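Long-range contacts in aldehyde dehydrogenase family protein (Pseudomonas syringae pv. tomato, PDB 5IUV), which probably oxidises indole-3-acetaldehyde to the auxin indole-3-acetic acid with NAD+ as cofactor, as a member of the aldehyde dehydrogenase family: residues K247-L252 / V264-G269; V51-A56 / P221-T226; Q298-T303 / G342-T347; S65-F70 / V158-A163. One frame throughout, in Å; residues are numbered along the deposited sequence.

Contact 1. Residues K247-L252 / V264-G269; sequences KIAKQL and VWLEAG. With NAD (nicotinamide-adenine-dinucleotide), chain C.
L266 sets CG anti to its own carbonyl carbon, beside the backbone N (chi1 -50°). Both of its methyls thereby reach A249 on the helix. CD1 lies 3.6 Å from A249 O, and CD2 lies 3.9 Å from A249 CB. L252 has its CG in the same sense (chi1 -62°), and its CD1 meets L266 CD2 at 4.3 Å. V264 closes the end of the row. Its CG2, beside the backbone N, comes 4.0 Å from L252 O. At the other end A268 CB touches A249 CB at 4.3 Å.

These are van der Waals contacts between helix 246-258 and strand 263-267. The helix runs back antiparallel to the strand, as expected in the beta-alpha-beta unit begun by strand 239-243. M261 of the second subunit packs on A249 and L266.

Residues beside this interface meet NAD. On the helix, I248 CG2 lies 3.6 Å from C5A of the adenine. On the strand, E267 bends at chi2, and OE1 receives a weak bond of 3.4 Å from the carboxamide N7N. E267 is the predicted active-site glutamate.

The side chains that join helix and strand are all apolar. The contact itself therefore offers the cofactor no polar group; I248 and E267, beside it, meet the adenine and the nicotinamide ends of NAD.

Contact 2. Residues V51-A56 / P221-T226; sequences VASCDA and PGYGHT. With NAD (nicotinamide-adenine-dinucleotide), chain C.
V51 and P221 form the apolar centre. V51 CG1 stands anti to the backbone N (chi1 176°) and meets P221 CB at 3.6 Å, the valine crossing the proline ring at a slant. A52 CB and C54 SG add looser contacts to the same ring. I201 of helix 198-210 packs on both V51 and P221.

Beyond the ring the backbones take over. C54 N donates to P221 O at 3.1 Å, with an N-H...O angle of 159°. The donor sits a little off the carbonyl plane. G222 lies close against S53 and C54. Its positive phi (148°) and extended psi suit a glycine, and its CA packs directly on the S53-C54 backbone.

At the polar edge one water joins the two segments. It donates to C54 O at 2.6 Å and accepts from Y223 N at 2.9 Å. It also bonds S53 OG at 2.7 Å and T226 OG1 at 2.8 Å. Two backbone groups and two hydroxyls thus hold it in place. Farther out, the carboxylate of D55 crosses T226 at about a right angle, with D55 OD1 3.8 Å from T226 CB. D55 OD1 also accepts from A56 N.

Here the hairpin of strands 36-40 and 47-52 meets the start of helix 224-232. G224 CA lies 3.4 Å from C4A of NAD, opposite I248 across the adenine. Such an adenine site between two helices belongs to the Rossmann-like cofactor domain of aldehyde dehydrogenases.

Contact 3. Residues Q298-T303 / G342-T347; sequences QGEVCT and GALVDT. With NAD (nicotinamide-adenine-dinucleotide), chain C.
Q298 and G342 make the tight end of the contact. G342 N donates to Q298 OE1 at 2.6 Å, with the donor tilted 31° from the amide carbonyl plane. A bend at chi2 (77°) brings the amide round to the glycine. Its other arm, NE2, donates to E300 OE1 at 3.2 Å, nearly straight and from above the carboxylate plane. This bond holds the amide and the carboxylate in one network. L344 CD2 packs against the base of the Q298 side chain, 3.7 Å from its CB, and lies 3.3 Å from E300 OE2.

Toward V345 the fit is looser. V345 N reaches the syn lone pair of E300 OE2 across 3.3 Å. A water lies between E300 OE1 and A343 O, though how it shares its protons is doubtful. Past V345 the segments part. D346 is partly exposed and T347 is exposed, while C302 SG lies 3.4 Å from C4N of NAD. C302 also binds indole-3-acetate, consistent with the active-site cysteine of the family.

Both segments are loops. Residues 298-303 link helix 283-295 to strand 307-311. Residues 342-347 lead into helix 347-362, whose M350 and V353 pack on L344, with V383 of strand 382-389 also against that leucine.

Contact 4. Residues S65-F70 / V158-A163; sequences SARSAF and VGVVAA
R67 NH2 and V160 N both grip D238 OD2, the arginine through a salt bridge and the backbone through a hydrogen bond. R67 NE makes a second salt bridge, to D236. R67 NH1 donates to a water at 2.9 Å, and that water donates to V158 O at 2.9 Å. All three guanidinium nitrogens are therefore engaged, which fixes the rotation of the group. Two carboxylates beside one arginine would probably stabilise its positive charge.

The held guanidinium lies flat over V160. CG2 of the valine sits above the centre of one face, 3.6 Å from R67 CZ. The arginine chain folds at chi2 and chi3 to bring the group there. V160 CG1 points to the helix itself and meets A66 CB at 3.9 Å.

Helix 56-72 packs here within the length of strand 149-164, where the strand resumes at V160 after an interruption. That strand runs parallel to both 187-191 and 239-243 in the sheet of the Rossmann-like cofactor domain. A66 also touches V189 of strand 187-191, so the helix spans neighbouring strands.

F70 makes the remaining contact. Its CG is anti to the backbone N (chi1 178°), and the ring lies over G159. G159 CA makes a CH-pi contact, 3.5 Å from the F70 ring centroid and 9° off the normal. The backbone angles of G159 (phi 127°) call for glycine. R449 of the second subunit packs on F70.

How the contacts relate
Contacts 1 and 3 lie nearer the chain centre, and their touching residues are all buried. Contacts 2 and 4, farther out, include partly exposed residues, and contact 2 has the exposed D55. Contacts 1 and 4 reach the same mixed sheet and both touch the second subunit. Contacts 1, 2 and 3 touch NAD: 1 and 2 flank the adenine, while 1 and 3 come to the nicotinamide. Contact 4 touches no cofactor. Strand 47-52 leads directly into helix 56-72, which ties contact 2 to contact 4. The chemistry differs: apolar packing in 1, mixed packing and water in 2, amide and carboxylate bonds between loops in 3, and CH-pi and guanidinium-face packing in 4, its arginine held by outside carboxylates.

Contact 1. Residues K247-L252 / V264-G269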
# COMPACT_ATOMS: atom_id res chain seq x y z
N LYS A 247 -17.75 22.93 -19.59
CA LYS A 247 -19.05 22.83 -20.24
C LYS A 247 -19.28 21.48 -20.94
O LYS A 247 -20.34 20.86 -20.78
CB LYS A 247 -19.22 23.95 -21.26
CG LYS A 247 -20.53 23.90 -22.02
CD LYS A 247 -20.48 24.78 -23.25
CE LYS A 247 -21.83 24.83 -23.96
NZ LYS A 247 -22.85 25.51 -23.11
N ILE A 248 -18.30 21.04 -21.72
CA ILE A 248 -18.41 19.76 -22.41
C ILE A 248 -18.27 18.60 -21.42
O ILE A 248 -18.93 17.57 -21.57
CB ILE A 248 -17.35 19.62 -23.52
CG1 ILE A 248 -17.55 20.71 -24.58
CG2 ILE A 248 -17.43 18.24 -24.18
CD1 ILE A 248 -18.91 20.66 -25.24
N ALA A 249 -17.42 18.78 -20.42
CA ALA A 249 -17.25 17.76 -19.39
C ALA A 249 -18.58 17.41 -18.73
O ALA A 249 -18.90 16.23 -18.57
CB ALA A 249 -16.24 18.23 -18.34
N LYS A 250 -19.36 18.42 -18.37
CA LYS A 250 -20.69 18.21 -17.81
C LYS A 250 -21.62 17.44 -18.76
O LYS A 250 -22.38 16.59 -18.32
CB LYS A 250 -21.34 19.55 -17.42
CG LYS A 250 -20.78 20.19 -16.17
CD LYS A 250 -21.32 21.60 -16.04
CE LYS A 250 -20.91 22.22 -14.74
NZ LYS A 250 -21.38 23.64 -14.64
N GLN A 251 -21.55 17.76 -20.05
CA GLN A 251 -22.38 17.11 -21.04
C GLN A 251 -22.08 15.62 -21.14
O GLN A 251 -22.95 14.83 -21.47
CB GLN A 251 -22.20 17.79 -22.40
CG GLN A 251 -23.17 17.31 -23.49
CD GLN A 251 -24.65 17.54 -23.19
OE1 GLN A 251 -25.44 16.60 -23.18
NE2 GLN A 251 -25.03 18.80 -22.99
N LEU A 252 -20.83 15.24 -20.87
CA LEU A 252 -20.46 13.82 -20.91
C LEU A 252 -21.15 13.04 -19.78
O LEU A 252 -21.51 11.88 -19.95
CB LEU A 252 -18.94 13.63 -20.81
CG LEU A 252 -18.02 14.21 -21.90
CD1 LEU A 252 -16.72 13.42 -21.94
CD2 LEU A 252 -18.68 14.24 -23.28
N VAL A 264 -17.31 7.88 -16.09
CA VAL A 264 -16.93 9.17 -16.66
C VAL A 264 -15.85 9.81 -15.81
O VAL A 264 -16.05 10.04 -14.62
CB VAL A 264 -18.13 10.13 -16.77
CG1 VAL A 264 -17.70 11.50 -17.29
CG2 VAL A 264 -19.20 9.54 -17.66
N TRP A 265 -14.70 10.10 -16.41
CA TRP A 265 -13.59 10.72 -15.70
C TRP A 265 -13.20 12.00 -16.43
O TRP A 265 -12.90 11.96 -17.62
CB TRP A 265 -12.40 9.78 -15.60
CG TRP A 265 -12.70 8.47 -14.93
CD1 TRP A 265 -12.97 7.27 -15.54
CD2 TRP A 265 -12.77 8.22 -13.52
NE1 TRP A 265 -13.19 6.30 -14.59
CE2 TRP A 265 -13.07 6.86 -13.35
CE3 TRP A 265 -12.58 9.02 -12.39
CZ2 TRP A 265 -13.21 6.28 -12.09
CZ3 TRP A 265 -12.72 8.45 -11.15
CH2 TRP A 265 -13.03 7.09 -11.01
N LEU A 266 -13.19 13.11 -15.70
CA LEU A 266 -13.07 14.43 -16.32
C LEU A 266 -11.87 15.22 -15.82
O LEU A 266 -11.59 15.26 -14.63
CB LEU A 266 -14.34 15.24 -16.06
CG LEU A 266 -15.65 14.53 -16.38
CD1 LEU A 266 -16.85 15.24 -15.75
CD2 LEU A 266 -15.81 14.42 -17.89
N GLU A 267 -11.17 15.86 -16.76
CA GLU A 267 -10.15 16.84 -16.45
C GLU A 267 -10.55 18.12 -17.17
O GLU A 267 -10.51 18.17 -18.40
CB GLU A 267 -8.77 16.37 -16.90
CG GLU A 267 -8.31 15.06 -16.26
CD GLU A 267 -7.30 15.28 -15.14
OE1 GLU A 267 -6.83 16.43 -14.99
OE2 GLU A 267 -6.97 14.30 -14.44
N ALA A 268 -10.96 19.14 -16.43
CA ALA A 268 -11.61 20.29 -17.04
C ALA A 268 -10.84 21.58 -16.79
O ALA A 268 -9.63 21.57 -16.60
CB ALA A 268 -13.04 20.41 -16.55
N GLY A 269 -11.56 22.70 -16.80
CA GLY A 269 -10.91 24.00 -16.73
C GLY A 269 -10.23 24.30 -15.41
O GLY A 269 -10.30 23.53 -14.45
PA NAD C . -13.54 21.31 -25.49
O1A NAD C . -14.33 21.07 -24.26
O2A NAD C . -14.20 22.27 -26.47
O5B NAD C . -13.23 19.95 -26.23
C5B NAD C . -12.30 18.95 -25.77
C4B NAD C . -12.51 17.73 -26.63
O4B NAD C . -13.89 17.32 -26.55
C3B NAD C . -12.20 17.85 -28.13
O3B NAD C . -11.64 16.65 -28.63
C2B NAD C . -13.58 18.11 -28.74
O2B NAD C . -13.65 17.72 -30.11
C1B NAD C . -14.45 17.24 -27.84
N9A NAD C . -15.87 17.59 -27.75
C8A NAD C . -16.44 18.82 -27.98
N7A NAD C . -17.75 18.82 -27.92
C5A NAD C . -18.06 17.49 -27.61
C6A NAD C . -19.29 16.84 -27.36
N6A NAD C . -20.48 17.44 -27.46
N1A NAD C . -19.24 15.53 -27.03
C2A NAD C . -18.06 14.92 -26.98
N3A NAD C . -16.84 15.43 -27.21
C4A NAD C . -16.91 16.73 -27.51
O3 NAD C . -12.11 21.92 -25.09
PN NAD C . -10.84 22.45 -25.93
O1N NAD C . -11.21 23.79 -26.44
O2N NAD C . -10.43 21.40 -26.89
O5D NAD C . -9.70 22.52 -24.82
C5D NAD C . -9.57 23.64 -23.91
C4D NAD C . -10.09 23.21 -22.56
O4D NAD C . -9.32 22.08 -22.09
C3D NAD C . -9.97 24.26 -21.46
O3D NAD C . -11.18 24.34 -20.73
C2D NAD C . -8.81 23.71 -20.62
O2D NAD C . -8.81 24.06 -19.24
C1D NAD C . -9.02 22.18 -20.74
N1N NAD C . -7.73 21.43 -20.43
C2N NAD C . -7.74 20.68 -19.23
C3N NAD C . -6.64 19.91 -18.89
C7N NAD C . -6.55 19.15 -17.60
O7N NAD C . -7.41 19.33 -16.71
N7N NAD C . -5.50 18.38 -17.41
C4N NAD C . -5.53 19.93 -19.74
C5N NAD C . -5.53 20.70 -20.90
C6N NAD C . -6.65 21.45 -21.23

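Contact 2. Residues V51-A56 / P221-T226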
# COMPACT_ATOMS: atom_id res chain seq x y z
N VAL A 51 -8.40 15.97 -43.44
CA VAL A 51 -8.48 14.96 -42.39
C VAL A 51 -9.85 14.31 -42.35
O VAL A 51 -10.86 15.00 -42.46
CB VAL A 51 -8.16 15.59 -41.01
CG1 VAL A 51 -8.35 14.58 -39.88
CG2 VAL A 51 -6.75 16.17 -41.01
N ALA A 52 -9.89 12.99 -42.17
CA ALA A 52 -11.15 12.26 -42.10
C ALA A 52 -12.08 12.85 -41.05
O ALA A 52 -11.67 13.09 -39.91
CB ALA A 52 -10.89 10.78 -41.82
N SER A 53 -13.33 13.11 -41.43
CA SER A 53 -14.32 13.64 -40.51
C SER A 53 -15.26 12.52 -40.08
O SER A 53 -16.29 12.30 -40.72
CB SER A 53 -15.10 14.80 -41.15
OG SER A 53 -15.99 15.38 -40.22
N CYS A 54 -14.91 11.82 -39.00
CA CYS A 54 -15.68 10.66 -38.57
C CYS A 54 -17.01 11.05 -37.91
O CYS A 54 -17.17 12.17 -37.43
CB CYS A 54 -14.85 9.81 -37.60
SG CYS A 54 -13.37 9.16 -38.38
N ASP A 55 -17.94 10.10 -37.90
CA ASP A 55 -19.27 10.31 -37.34
C ASP A 55 -19.69 9.05 -36.60
O ASP A 55 -18.86 8.18 -36.33
CB ASP A 55 -20.27 10.68 -38.45
CG ASP A 55 -21.41 11.57 -37.96
OD1 ASP A 55 -21.91 11.37 -36.82
OD2 ASP A 55 -21.82 12.48 -38.72
N ALA A 56 -20.98 8.93 -36.30
CA ALA A 56 -21.50 7.82 -35.49
C ALA A 56 -21.15 6.44 -36.06
O ALA A 56 -20.85 5.51 -35.31
CB ALA A 56 -23.00 7.95 -35.32
N PRO A 221 -10.38 10.89 -35.87
CA PRO A 221 -10.44 12.35 -35.97
C PRO A 221 -11.84 12.80 -36.37
O PRO A 221 -12.58 12.04 -36.99
CB PRO A 221 -9.40 12.69 -37.05
CG PRO A 221 -9.30 11.44 -37.87
CD PRO A 221 -9.55 10.29 -36.93
N GLY A 222 -12.21 14.02 -35.99
CA GLY A 222 -13.54 14.52 -36.29
C GLY A 222 -14.04 15.45 -35.21
O GLY A 222 -13.36 15.67 -34.21
N TYR A 223 -15.24 16.01 -35.41
CA TYR A 223 -15.77 17.02 -34.50
C TYR A 223 -16.30 16.41 -33.21
O TYR A 223 -16.70 15.25 -33.18
CB TYR A 223 -16.87 17.82 -35.19
CG TYR A 223 -16.37 18.56 -36.40
CD1 TYR A 223 -15.53 19.65 -36.27
CD2 TYR A 223 -16.73 18.15 -37.68
CE1 TYR A 223 -15.06 20.33 -37.38
CE2 TYR A 223 -16.26 18.83 -38.80
CZ TYR A 223 -15.43 19.91 -38.64
OH TYR A 223 -14.96 20.59 -39.75
N GLY A 224 -16.29 17.21 -32.15
CA GLY A 224 -16.83 16.77 -30.87
C GLY A 224 -18.31 16.44 -30.95
O GLY A 224 -18.76 15.43 -30.41
N HIS A 225 -19.07 17.28 -31.64
CA HIS A 225 -20.52 17.12 -31.68
C HIS A 225 -20.97 16.00 -32.61
O HIS A 225 -22.15 15.69 -32.67
CB HIS A 225 -21.20 18.42 -32.08
CG HIS A 225 -20.87 18.85 -33.47
ND1 HIS A 225 -19.75 19.60 -33.77
CD2 HIS A 225 -21.52 18.65 -34.65
CE1 HIS A 225 -19.72 19.84 -35.07
NE2 HIS A 225 -20.78 19.27 -35.63
N THR A 226 -20.04 15.39 -33.34
CA THR A 226 -20.37 14.21 -34.15
C THR A 226 -19.78 12.94 -33.53
O THR A 226 -20.47 12.22 -32.80
CB THR A 226 -19.91 14.36 -35.63
OG1 THR A 226 -18.55 14.78 -35.69
CG2 THR A 226 -20.77 15.37 -36.38
PA NAD C . -13.54 21.31 -25.49
O1A NAD C . -14.33 21.07 -24.26
O2A NAD C . -14.20 22.27 -26.47
O5B NAD C . -13.23 19.95 -26.23
C5B NAD C . -12.30 18.95 -25.77
C4B NAD C . -12.51 17.73 -26.63
O4B NAD C . -13.89 17.32 -26.55
C3B NAD C . -12.20 17.85 -28.13
O3B NAD C . -11.64 16.65 -28.63
C2B NAD C . -13.58 18.11 -28.74
O2B NAD C . -13.65 17.72 -30.11
C1B NAD C . -14.45 17.24 -27.84
N9A NAD C . -15.87 17.59 -27.75
C8A NAD C . -16.44 18.82 -27.98
N7A NAD C . -17.75 18.82 -27.92
C5A NAD C . -18.06 17.49 -27.61
C6A NAD C . -19.29 16.84 -27.36
N6A NAD C . -20.48 17.44 -27.46
N1A NAD C . -19.24 15.53 -27.03
C2A NAD C . -18.06 14.92 -26.98
N3A NAD C . -16.84 15.43 -27.21
C4A NAD C . -16.91 16.73 -27.51
O3 NAD C . -12.11 21.92 -25.09
PN NAD C . -10.84 22.45 -25.93
O1N NAD C . -11.21 23.79 -26.44
O2N NAD C . -10.43 21.40 -26.89
O5D NAD C . -9.70 22.52 -24.82
C5D NAD C . -9.57 23.64 -23.91
C4D NAD C . -10.09 23.21 -22.56
O4D NAD C . -9.32 22.08 -22.09
C3D NAD C . -9.97 24.26 -21.46
O3D NAD C . -11.18 24.34 -20.73
C2D NAD C . -8.81 23.71 -20.62
O2D NAD C . -8.81 24.06 -19.24
C1D NAD C . -9.02 22.18 -20.74
N1N NAD C . -7.73 21.43 -20.43
C2N NAD C . -7.74 20.68 -19.23
C3N NAD C . -6.64 19.91 -18.89
C7N NAD C . -6.55 19.15 -17.60
O7N NAD C . -7.41 19.33 -16.71
N7N NAD C . -5.50 18.38 -17.41
C4N NAD C . -5.53 19.93 -19.74
C5N NAD C . -5.53 20.70 -20.90
C6N NAD C . -6.65 21.45 -21.23
O HOH W 1 -16.54 14.73 -37.69

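Contact 3. Residues Q298-T303 / G342-T347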
# COMPACT_ATOMS: atom_id res chain seq x y z
N GLN A 298 1.47 30.01 -24.64
CA GLN A 298 0.49 31.04 -24.98
C GLN A 298 -0.63 31.17 -23.95
O GLN A 298 -1.70 31.69 -24.26
CB GLN A 298 -0.12 30.77 -26.37
CG GLN A 298 0.91 30.70 -27.51
CD GLN A 298 1.68 29.39 -27.55
OE1 GLN A 298 2.91 29.38 -27.60
NE2 GLN A 298 0.95 28.27 -27.54
N GLY A 299 -0.38 30.70 -22.73
CA GLY A 299 -1.39 30.74 -21.69
C GLY A 299 -2.47 29.70 -21.90
O GLY A 299 -3.48 29.67 -21.19
N GLU A 300 -2.26 28.83 -22.89
CA GLU A 300 -3.21 27.78 -23.21
C GLU A 300 -2.88 26.56 -22.39
O GLU A 300 -2.52 25.50 -22.92
CB GLU A 300 -3.19 27.48 -24.72
CG GLU A 300 -3.51 28.72 -25.56
CD GLU A 300 -3.21 28.53 -27.04
OE1 GLU A 300 -2.18 27.89 -27.37
OE2 GLU A 300 -3.99 29.03 -27.88
N VAL A 301 -2.97 26.73 -21.07
CA VAL A 301 -2.61 25.70 -20.11
C VAL A 301 -3.70 25.66 -19.05
O VAL A 301 -4.10 26.70 -18.52
CB VAL A 301 -1.23 25.98 -19.46
CG1 VAL A 301 -0.86 24.89 -18.46
CG2 VAL A 301 -0.14 26.12 -20.53
N CYS A 302 -4.19 24.46 -18.75
CA CYS A 302 -5.26 24.31 -17.77
C CYS A 302 -4.86 24.87 -16.41
O CYS A 302 -5.66 25.51 -15.72
CB CYS A 302 -5.63 22.84 -17.64
SG CYS A 302 -4.26 21.75 -17.15
N THR A 303 -3.61 24.63 -16.03
CA THR A 303 -3.08 25.14 -14.77
C THR A 303 -2.33 26.46 -14.88
O THR A 303 -1.49 26.75 -14.03
CB THR A 303 -2.13 24.12 -14.13
OG1 THR A 303 -1.12 23.76 -15.08
CG2 THR A 303 -2.89 22.89 -13.72
N GLY A 342 4.31 31.09 -28.98
CA GLY A 342 3.87 30.80 -30.34
C GLY A 342 2.57 31.46 -30.73
O GLY A 342 2.18 32.49 -30.17
N ALA A 343 1.89 30.87 -31.70
CA ALA A 343 0.58 31.35 -32.13
C ALA A 343 -0.51 30.76 -31.25
O ALA A 343 -0.33 29.71 -30.65
CB ALA A 343 0.34 30.98 -33.60
N LEU A 344 -1.64 31.46 -31.16
CA LEU A 344 -2.85 30.86 -30.58
C LEU A 344 -3.44 29.90 -31.60
O LEU A 344 -3.24 30.07 -32.80
CB LEU A 344 -3.87 31.92 -30.19
CG LEU A 344 -3.44 32.91 -29.10
CD1 LEU A 344 -4.53 33.95 -28.90
CD2 LEU A 344 -3.16 32.19 -27.81
N VAL A 345 -4.18 28.91 -31.13
CA VAL A 345 -4.53 27.76 -31.97
C VAL A 345 -5.34 28.12 -33.22
O VAL A 345 -5.17 27.48 -34.26
CB VAL A 345 -5.30 26.70 -31.15
CG1 VAL A 345 -6.71 27.19 -30.79
CG2 VAL A 345 -5.35 25.37 -31.90
N ASP A 346 -6.19 29.14 -33.14
CA ASP A 346 -6.94 29.61 -34.31
C ASP A 346 -7.59 30.97 -34.08
O ASP A 346 -7.49 31.55 -33.00
CB ASP A 346 -8.00 28.58 -34.73
CG ASP A 346 -9.03 28.29 -33.63
OD1 ASP A 346 -9.15 29.06 -32.65
OD2 ASP A 346 -9.76 27.29 -33.77
N THR A 347 -8.28 31.46 -35.11
CA THR A 347 -8.93 32.77 -35.07
C THR A 347 -10.02 32.83 -34.00
O THR A 347 -10.18 33.84 -33.31
CB THR A 347 -9.54 33.13 -36.44
OG1 THR A 347 -8.50 33.17 -37.43
CG2 THR A 347 -10.24 34.47 -36.39
PA NAD C . -13.54 21.31 -25.49
O1A NAD C . -14.33 21.07 -24.26
O2A NAD C . -14.20 22.27 -26.47
O5B NAD C . -13.23 19.95 -26.23
C5B NAD C . -12.30 18.95 -25.77
C4B NAD C . -12.51 17.73 -26.63
O4B NAD C . -13.89 17.32 -26.55
C3B NAD C . -12.20 17.85 -28.13
O3B NAD C . -11.64 16.65 -28.63
C2B NAD C . -13.58 18.11 -28.74
O2B NAD C . -13.65 17.72 -30.11
C1B NAD C . -14.45 17.24 -27.84
N9A NAD C . -15.87 17.59 -27.75
C8A NAD C . -16.44 18.82 -27.98
N7A NAD C . -17.75 18.82 -27.92
C5A NAD C . -18.06 17.49 -27.61
C6A NAD C . -19.29 16.84 -27.36
N6A NAD C . -20.48 17.44 -27.46
N1A NAD C . -19.24 15.53 -27.03
C2A NAD C . -18.06 14.92 -26.98
N3A NAD C . -16.84 15.43 -27.21
C4A NAD C . -16.91 16.73 -27.51
O3 NAD C . -12.11 21.92 -25.09
PN NAD C . -10.84 22.45 -25.93
O1N NAD C . -11.21 23.79 -26.44
O2N NAD C . -10.43 21.40 -26.89
O5D NAD C . -9.70 22.52 -24.82
C5D NAD C . -9.57 23.64 -23.91
C4D NAD C . -10.09 23.21 -22.56
O4D NAD C . -9.32 22.08 -22.09
C3D NAD C . -9.97 24.26 -21.46
O3D NAD C . -11.18 24.34 -20.73
C2D NAD C . -8.81 23.71 -20.62
O2D NAD C . -8.81 24.06 -19.24
C1D NAD C . -9.02 22.18 -20.74
N1N NAD C . -7.73 21.43 -20.43
C2N NAD C . -7.74 20.68 -19.23
C3N NAD C . -6.64 19.91 -18.89
C7N NAD C . -6.55 19.15 -17.60
O7N NAD C . -7.41 19.33 -16.71
N7N NAD C . -5.50 18.38 -17.41
C4N NAD C . -5.53 19.93 -19.74
C5N NAD C . -5.53 20.70 -20.90
C6N NAD C . -6.65 21.45 -21.23
O HOH W 2 -1.57 27.72 -29.80

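Contact 4. Residues S65-F70 / V158-A163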
# COMPACT_ATOMS: atom_id res chain seq x y z
N SER A 65 -14.43 -3.03 -33.22
CA SER A 65 -13.03 -3.43 -33.34
C SER A 65 -12.35 -3.49 -31.97
O SER A 65 -11.67 -4.46 -31.64
CB SER A 65 -12.30 -2.46 -34.27
OG SER A 65 -10.89 -2.63 -34.22
N ALA A 66 -12.54 -2.43 -31.18
CA ALA A 66 -12.00 -2.39 -29.82
C ALA A 66 -12.47 -3.59 -28.98
O ALA A 66 -11.68 -4.21 -28.27
CB ALA A 66 -12.40 -1.10 -29.14
N ARG A 67 -13.77 -3.88 -29.08
CA ARG A 67 -14.40 -4.92 -28.27
C ARG A 67 -13.90 -6.30 -28.66
O ARG A 67 -13.58 -7.13 -27.81
CB ARG A 67 -15.93 -4.86 -28.41
CG ARG A 67 -16.69 -6.02 -27.77
CD ARG A 67 -16.56 -6.01 -26.25
NE ARG A 67 -17.07 -4.78 -25.66
CZ ARG A 67 -16.77 -4.34 -24.45
NH1 ARG A 67 -15.95 -5.04 -23.67
NH2 ARG A 67 -17.28 -3.20 -24.00
N SER A 68 -13.83 -6.54 -29.97
CA SER A 68 -13.35 -7.82 -30.46
C SER A 68 -11.90 -8.05 -30.04
O SER A 68 -11.53 -9.15 -29.63
CB SER A 68 -13.49 -7.88 -31.98
OG SER A 68 -12.98 -9.10 -32.48
N ALA A 69 -11.08 -7.01 -30.14
CA ALA A 69 -9.69 -7.10 -29.72
C ALA A 69 -9.57 -7.37 -28.22
O ALA A 69 -8.76 -8.20 -27.80
CB ALA A 69 -8.93 -5.85 -30.10
N PHE A 70 -10.36 -6.67 -27.41
CA PHE A 70 -10.34 -6.89 -25.97
C PHE A 70 -10.71 -8.34 -25.66
O PHE A 70 -10.03 -9.01 -24.89
CB PHE A 70 -11.29 -5.94 -25.24
CG PHE A 70 -11.33 -6.15 -23.76
CD1 PHE A 70 -10.30 -5.69 -22.95
CD2 PHE A 70 -12.40 -6.81 -23.17
CE1 PHE A 70 -10.33 -5.88 -21.58
CE2 PHE A 70 -12.44 -7.00 -21.79
CZ PHE A 70 -11.41 -6.54 -21.00
N VAL A 158 -11.43 -2.43 -17.63
CA VAL A 158 -12.86 -2.22 -17.82
C VAL A 158 -13.33 -2.74 -19.18
O VAL A 158 -14.48 -3.16 -19.32
CB VAL A 158 -13.24 -0.73 -17.67
CG1 VAL A 158 -12.95 -0.25 -16.25
CG2 VAL A 158 -12.48 0.13 -18.68
N GLY A 159 -12.44 -2.74 -20.17
CA GLY A 159 -12.79 -3.24 -21.49
C GLY A 159 -12.50 -2.25 -22.61
O GLY A 159 -11.38 -2.19 -23.11
N VAL A 160 -13.51 -1.48 -23.00
CA VAL A 160 -13.35 -0.50 -24.07
C VAL A 160 -13.39 0.92 -23.51
O VAL A 160 -14.35 1.30 -22.84
CB VAL A 160 -14.45 -0.66 -25.14
CG1 VAL A 160 -14.36 0.46 -26.18
CG2 VAL A 160 -14.34 -2.02 -25.80
N VAL A 161 -12.34 1.68 -23.78
CA VAL A 161 -12.19 3.03 -23.26
C VAL A 161 -12.25 4.05 -24.39
O VAL A 161 -11.54 3.90 -25.39
CB VAL A 161 -10.85 3.18 -22.50
CG1 VAL A 161 -10.65 4.61 -22.01
CG2 VAL A 161 -10.77 2.18 -21.35
N ALA A 162 -13.12 5.06 -24.26
CA ALA A 162 -13.07 6.20 -25.17
C ALA A 162 -12.27 7.32 -24.52
O ALA A 162 -12.49 7.67 -23.37
CB ALA A 162 -14.49 6.68 -25.52
N ALA A 163 -11.29 7.86 -25.25
CA ALA A 163 -10.49 8.97 -24.75
C ALA A 163 -10.67 10.18 -25.65
O ALA A 163 -10.31 10.16 -26.83
CB ALA A 163 -9.03 8.58 -24.67
O HOH W 3 -15.60 -5.41 -20.78